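Side-chain contacts in putative hemoglobin-like oxygen-binding protein (Pseudoalteromonas haloplanktis, PDB 4UUR), which binds heme b and, as a group II truncated hemoglobin, probably binds and carries oxygen: residues K115-D118 and L119-N123; P124-R127 and E128-Q132. One frame throughout, in Å; residues are numbered along the deposited sequence.

Contact 1. Residues K115-D118 and L119-N123; sequences KTLD and LEVDN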
ATOM      1  N   LYS A 115      -8.765  -6.389   0.113  1.00 27.42           N
ATOM      2  CA  LYS A 115      -9.243  -6.922  -1.154  1.00 28.64           C
ATOM      3  C   LYS A 115      -8.119  -7.302  -2.116  1.00 30.06           C
ATOM      4  O   LYS A 115      -8.217  -8.332  -2.831  1.00 27.62           O
ATOM      5  CB  LYS A 115     -10.155  -5.913  -1.819  1.00 32.42           C
ATOM      6  CG  LYS A 115     -11.493  -5.771  -1.104  1.00 32.57           C
ATOM      7  CD  LYS A 115     -12.421  -4.847  -1.871  1.00 39.04           C
ATOM      8  CE  LYS A 115     -13.566  -5.600  -2.537  1.00 44.55           C
ATOM      9  NZ  LYS A 115     -14.641  -5.815  -1.517  1.00 47.92           N
ATOM     10  N   THR A 116      -7.066  -6.468  -2.144  1.00 26.54           N
ATOM     11  CA  THR A 116      -5.914  -6.700  -2.979  1.00 25.55           C
ATOM     12  C   THR A 116      -5.169  -7.976  -2.552  1.00 25.92           C
ATOM     13  O   THR A 116      -4.785  -8.799  -3.387  1.00 26.34           O
ATOM     14  CB  THR A 116      -4.940  -5.487  -2.876  1.00 25.03           C
ATOM     15  OG1 THR A 116      -5.571  -4.336  -3.462  1.00 26.03           O
ATOM     16  CG2 THR A 116      -3.579  -5.755  -3.567  1.00 22.85           C
ATOM     17  N   LEU A 117      -4.896  -8.088  -1.263  1.00 24.17           N
ATOM     18  CA  LEU A 117      -4.129  -9.210  -0.730  1.00 27.03           C
ATOM     19  C   LEU A 117      -4.873 -10.551  -0.833  1.00 27.90           C
ATOM     20  O   LEU A 117      -4.238 -11.569  -1.151  1.00 27.07           O
ATOM     21  CB  LEU A 117      -3.705  -8.949   0.714  1.00 26.93           C
ATOM     22  CG  LEU A 117      -2.696  -7.802   0.832  1.00 27.52           C
ATOM     23  CD1 LEU A 117      -2.427  -7.470   2.275  1.00 28.59           C
ATOM     24  CD2 LEU A 117      -1.407  -8.123   0.141  1.00 30.55           C
ATOM     25  N   ASP A 118      -6.190 -10.543  -0.640  1.00 28.21           N
ATOM     26  CA  ASP A 118      -7.002 -11.719  -0.987  1.00 30.82           C
ATOM     27  C   ASP A 118      -6.789 -12.168  -2.437  1.00 29.53           C
ATOM     28  O   ASP A 118      -6.675 -13.368  -2.720  1.00 27.92           O
ATOM     29  CB  ASP A 118      -8.520 -11.476  -0.752  1.00 30.18           C
ATOM     30  CG  ASP A 118      -8.882 -11.485   0.713  1.00 33.14           C
ATOM     31  OD1 ASP A 118      -7.984 -11.776   1.524  1.00 33.60           O
ATOM     32  OD2 ASP A 118     -10.035 -11.143   1.074  1.00 33.64           O
ATOM     33  N   LEU A 119      -6.755 -11.233  -3.371  1.00 28.40           N
ATOM     34  CA  LEU A 119      -6.612 -11.681  -4.751  1.00 30.02           C
ATOM     35  C   LEU A 119      -5.158 -11.995  -5.127  1.00 27.89           C
ATOM     36  O   LEU A 119      -4.924 -12.769  -6.032  1.00 27.50           O
ATOM     37  CB  LEU A 119      -7.207 -10.667  -5.715  1.00 31.57           C
ATOM     38  CG  LEU A 119      -8.725 -10.642  -5.790  1.00 32.43           C
ATOM     39  CD1 LEU A 119      -9.212  -9.282  -6.209  1.00 36.86           C
ATOM     40  CD2 LEU A 119      -9.242 -11.693  -6.720  1.00 33.31           C
ATOM     41  N   GLU A 120      -4.177 -11.431  -4.445  1.00 27.15           N
ATOM     42  CA  GLU A 120      -2.775 -11.496  -4.981  1.00 30.14           C
ATOM     43  C   GLU A 120      -1.923 -12.478  -4.243  1.00 30.20           C
ATOM     44  O   GLU A 120      -0.903 -12.908  -4.751  1.00 36.24           O
ATOM     45  CB  GLU A 120      -2.070 -10.110  -4.977  1.00 28.63           C
ATOM     46  CG  GLU A 120      -2.705  -9.083  -5.913  1.00 31.72           C
ATOM     47  CD  GLU A 120      -2.584  -9.460  -7.405  1.00 33.83           C
ATOM     48  OE1 GLU A 120      -1.546 -10.047  -7.809  1.00 36.39           O
ATOM     49  OE2 GLU A 120      -3.510  -9.163  -8.199  1.00 31.98           O
ATOM     50  N   VAL A 121      -2.305 -12.803  -3.017  1.00 32.14           N
ATOM     51  CA  VAL A 121      -1.462 -13.634  -2.176  1.00 31.34           C
ATOM     52  C   VAL A 121      -2.150 -14.979  -1.944  1.00 31.75           C
ATOM     53  O   VAL A 121      -3.148 -15.074  -1.202  1.00 32.68           O
ATOM     54  CB  VAL A 121      -1.147 -12.961  -0.845  1.00 30.77           C
ATOM     55  CG1 VAL A 121      -0.023 -13.718  -0.108  1.00 31.95           C
ATOM     56  CG2 VAL A 121      -0.753 -11.504  -1.046  1.00 32.11           C
ATOM     57  N   ASP A 122      -1.612 -16.008  -2.574  1.00 34.85           N
ATOM     58  CA  ASP A 122      -2.220 -17.327  -2.494  1.00 38.75           C
ATOM     59  C   ASP A 122      -1.818 -18.108  -1.226  1.00 37.48           C
ATOM     60  O   ASP A 122      -2.643 -18.871  -0.725  1.00 42.37           O
ATOM     61  CB  ASP A 122      -2.049 -18.133  -3.781  1.00 45.29           C
ATOM     62  CG  ASP A 122      -0.616 -18.394  -4.131  1.00 52.85           C
ATOM     63  OD1 ASP A 122       0.196 -18.622  -3.214  1.00 61.28           O
ATOM     64  OD2 ASP A 122      -0.313 -18.394  -5.345  1.00 61.29           O
ATOM     65  N   ASN A 123      -0.611 -17.889  -0.692  1.00 33.10           N
ATOM     66  CA  ASN A 123      -0.231 -18.379   0.645  1.00 32.73           C
ATOM     67  C   ASN A 123      -1.101 -17.784   1.757  1.00 33.27           C
ATOM     68  O   ASN A 123      -1.016 -16.585   1.999  1.00 36.71           O
ATOM     69  CB  ASN A 123       1.208 -17.959   0.908  1.00 32.38           C
ATOM     70  CG  ASN A 123       1.797 -18.597   2.137  1.00 30.14           C
ATOM     71  OD1 ASN A 123       1.160 -18.718   3.158  1.00 29.73           O
ATOM     72  ND2 ASN A 123       3.034 -19.005   2.027  1.00 33.45           N
TER

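Contact 2. Residues P124-R127 and E128-Q132; sequences PLLR and EGLKQ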
ATOM      1  N   PRO A 124      -1.926 -18.589   2.460  1.00 33.86           N
ATOM      2  CA  PRO A 124      -2.816 -17.917   3.444  1.00 33.36           C
ATOM      3  C   PRO A 124      -2.108 -17.426   4.697  1.00 34.02           C
ATOM      4  O   PRO A 124      -2.618 -16.575   5.394  1.00 33.70           O
ATOM      5  CB  PRO A 124      -3.851 -18.981   3.781  1.00 33.43           C
ATOM      6  CG  PRO A 124      -3.779 -19.924   2.632  1.00 35.13           C
ATOM      7  CD  PRO A 124      -2.352 -19.974   2.231  1.00 34.40           C
ATOM      8  N   LEU A 125      -0.913 -17.929   4.973  1.00 38.62           N
ATOM      9  CA  LEU A 125      -0.190 -17.476   6.159  1.00 38.44           C
ATOM     10  C   LEU A 125       0.396 -16.090   5.882  1.00 39.33           C
ATOM     11  O   LEU A 125       0.071 -15.119   6.581  1.00 40.19           O
ATOM     12  CB  LEU A 125       0.886 -18.494   6.555  1.00 40.76           C
ATOM     13  CG  LEU A 125       0.356 -19.878   6.991  1.00 40.99           C
ATOM     14  CD1 LEU A 125       1.498 -20.739   7.506  1.00 36.00           C
ATOM     15  CD2 LEU A 125      -0.764 -19.768   8.041  1.00 43.37           C
ATOM     16  N   LEU A 126       1.226 -16.000   4.837  1.00 38.31           N
ATOM     17  CA  LEU A 126       1.739 -14.713   4.336  1.00 38.14           C
ATOM     18  C   LEU A 126       0.614 -13.654   4.199  1.00 37.07           C
ATOM     19  O   LEU A 126       0.771 -12.488   4.619  1.00 36.88           O
ATOM     20  CB  LEU A 126       2.465 -14.910   3.007  1.00 35.61           C
ATOM     21  CG  LEU A 126       3.228 -13.703   2.484  1.00 38.20           C
ATOM     22  CD1 LEU A 126       4.309 -13.218   3.421  1.00 41.09           C
ATOM     23  CD2 LEU A 126       3.877 -14.046   1.180  1.00 40.45           C
ATOM     24  N   ARG A 127      -0.542 -14.078   3.704  1.00 35.36           N
ATOM     25  CA  ARG A 127      -1.611 -13.139   3.451  1.00 35.41           C
ATOM     26  C   ARG A 127      -2.093 -12.498   4.713  1.00 37.47           C
ATOM     27  O   ARG A 127      -2.285 -11.271   4.732  1.00 35.73           O
ATOM     28  CB  ARG A 127      -2.766 -13.776   2.709  1.00 33.36           C
ATOM     29  CG  ARG A 127      -3.956 -12.838   2.424  1.00 33.54           C
ATOM     30  CD  ARG A 127      -5.182 -13.648   1.958  1.00 35.56           C
ATOM     31  NE  ARG A 127      -4.702 -14.730   1.108  1.00 39.14           N
ATOM     32  CZ  ARG A 127      -5.299 -15.914   0.965  1.00 37.11           C
ATOM     33  NH1 ARG A 127      -6.450 -16.135   1.562  1.00 33.79           N
ATOM     34  NH2 ARG A 127      -4.720 -16.865   0.206  1.00 32.73           N
ATOM     35  N   GLU A 128      -2.333 -13.315   5.743  1.00 41.05           N
ATOM     36  CA  GLU A 128      -2.766 -12.815   7.059  0.50 41.08           C
ATOM     37  C   GLU A 128      -1.629 -12.025   7.727  1.00 41.47           C
ATOM     38  O   GLU A 128      -1.856 -11.004   8.375  1.00 42.54           O
ATOM     39  CB  GLU A 128      -3.231 -13.977   7.956  0.50 40.98           C
ATOM     40  CG  GLU A 128      -3.802 -13.574   9.312  0.50 39.25           C
ATOM     41  CD  GLU A 128      -5.006 -12.644   9.216  0.50 41.28           C
ATOM     42  OE1 GLU A 128      -5.832 -12.782   8.293  0.50 45.12           O
ATOM     43  OE2 GLU A 128      -5.138 -11.768  10.078  0.50 39.56           O
ATOM     44  N   GLY A 129      -0.406 -12.495   7.568  1.00 40.78           N
ATOM     45  CA  GLY A 129       0.746 -11.707   8.007  1.00 45.22           C
ATOM     46  C   GLY A 129       0.788 -10.314   7.374  1.00 43.83           C
ATOM     47  O   GLY A 129       0.966  -9.294   8.070  1.00 43.00           O
ATOM     48  N   LEU A 130       0.589 -10.248   6.063  1.00 41.78           N
ATOM     49  CA  LEU A 130       0.657  -8.937   5.372  1.00 40.21           C
ATOM     50  C   LEU A 130      -0.489  -8.028   5.773  1.00 38.41           C
ATOM     51  O   LEU A 130      -0.277  -6.840   5.991  1.00 39.04           O
ATOM     52  CB  LEU A 130       0.727  -9.092   3.873  1.00 36.79           C
ATOM     53  CG  LEU A 130       2.005  -9.785   3.426  1.00 39.16           C
ATOM     54  CD1 LEU A 130       1.938 -10.162   1.946  1.00 40.22           C
ATOM     55  CD2 LEU A 130       3.225  -8.917   3.703  1.00 44.07           C
ATOM     56  N   LYS A 131      -1.674  -8.582   5.936  1.00 35.09           N
ATOM     57  CA  LYS A 131      -2.814  -7.783   6.351  1.00 41.65           C
ATOM     58  C   LYS A 131      -2.595  -7.096   7.696  1.00 46.19           C
ATOM     59  O   LYS A 131      -2.989  -5.949   7.876  1.00 50.47           O
ATOM     60  CB  LYS A 131      -4.096  -8.627   6.458  1.00 41.31           C
ATOM     61  CG  LYS A 131      -4.823  -8.875   5.159  1.00 44.21           C
ATOM     62  CD  LYS A 131      -6.033  -9.791   5.350  1.00 42.85           C
ATOM     63  CE  LYS A 131      -6.750  -9.991   4.030  1.00 40.07           C
ATOM     64  NZ  LYS A 131      -7.746 -11.080   4.039  1.00 38.36           N
ATOM     65  N   GLN A 132      -2.041  -7.835   8.655  1.00 50.59           N
ATOM     66  CA  GLN A 132      -1.833  -7.314  10.013  1.00 46.27           C
ATOM     67  C   GLN A 132      -0.779  -6.244   9.950  1.00 39.13           C
ATOM     68  O   GLN A 132      -0.999  -5.179  10.475  1.00 36.36           O
ATOM     69  CB  GLN A 132      -1.425  -8.421  11.007  1.00 48.49           C
ATOM     70  CG  GLN A 132      -2.579  -9.368  11.350  1.00 56.30           C
ATOM     71  CD  GLN A 132      -3.779  -8.616  11.926  1.00 58.27           C
ATOM     72  OE1 GLN A 132      -3.609  -7.727  12.746  1.00 64.51           O
ATOM     73  NE2 GLN A 132      -4.990  -8.948  11.470  1.00 60.94           N
TER

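Contact 1. Residues K115-D118 and L119-N123
Leu119 folds its side chain back over the carbonyl of Lys115, one turn earlier in the helix: CD1 lies 3.6 Å from Lys115 O, the same oxygen that accepts the bond from Leu119 N. With CG beside the backbone N (chi1 -75°), the isobutyl group runs back along the helix surface instead of out from it. Glu120 rests its methylenes on the preceding turn, CG coming within 3.3 Å of Thr116 O. Thr116 CG2 and Glu120 CG pass at 4.2 Å, the two side chains crossing at an angle, a loose touch. The bonds from Glu120 N are both weak, one to Thr116 O and a longer one to Leu117 O, as the last turn begins to open. The chain then bends at chi2 (-66°) and delivers its carboxylate to Arg40, OE2 forming a salt bridge with NH2. Val121 is the first residue to leave helical backbone angles, yet its N still reaches Leu117 O at 3.0 Å, closing the final turn. The valine side chain also covers that oxygen, Val121 CB lying 3.4 Å from Leu117 O. Val121 CG2 meets Leu117 CD2 at 3.6 Å, the two side chains lying next to each other and pointing the same way, a buried apolar pair at the helix end. Asn123 turns to the next helix as its N-cap, OD1 accepting from the N atoms of Leu125 and Leu126. The arrangement is thus the C-terminal end of one globin helix and the short turn into the next. Thr116 and Glu120 pack against helix 31-45, through Ile37, Phe41 and Ala36 among others, while Leu117 faces helix 124-141, where it meets Leu130 and Phe134.

Contact 2. Residues P124-R127 and E128-Q132
Leu126 O takes the N-H of Leu130 at 2.7 Å, one of four successive i to i+4 bonds that cross from 124-127 to 128-132, and the straightest of them, Gly129 N to Leu125 O, has an N-H...O angle of 173°. Over the same turn the two leucine side chains cross, Leu126 CG to Leu130 CD1 at 3.8 Å. Leu130 CG also sits 3.2 Å from Leu126 O, so its branch shields that bonded carbonyl. Leu130 touches Leu117 and Leu77 as well. Cut back to an alanine, Leu130 would probably leave Leu126 CG without its partner and a gap beside Leu117 and Leu77. The segment is the N-terminal end of the last helix of the truncated globin fold, and its apolar side packs toward helix 103-120 and helix 24-27. On another side Arg127 and Lys131 run alongside each other, Arg127 CD to Lys131 NZ at 4.2 Å. Arg127 starts with CG anti to its N (chi1 179°) and turns at chi3, which lays one face of its guanidinium against Pro124, whose CA lies 3.9 Å above that plane, toward the rim; NH2 probably bonds Val121 O. Lys131 stays extended toward Asp118.

Contact 1 ends helix 103-120 and contact 2 begins helix 124-141, so the two flank one short turn, their centres about 9 Å apart. Contact 1 is partly buried, Thr116 and Glu120 meeting helix 31-45 and Leu117 meeting helix 124-141; contact 2 lies mostly at the surface, with Leu130 its one buried residue. Backbone bonding weakens in the first and is regular in the second. Polar ties join them across the turn: Asp118 OD1 and Lys131 NZ form a salt bridge of 2.6 Å, and Arg127 NH2 probably bonds to Val121 O at 2.8 Å. Leu117 and Leu130 supply the apolar counterpart, each about 10 Å from the heme.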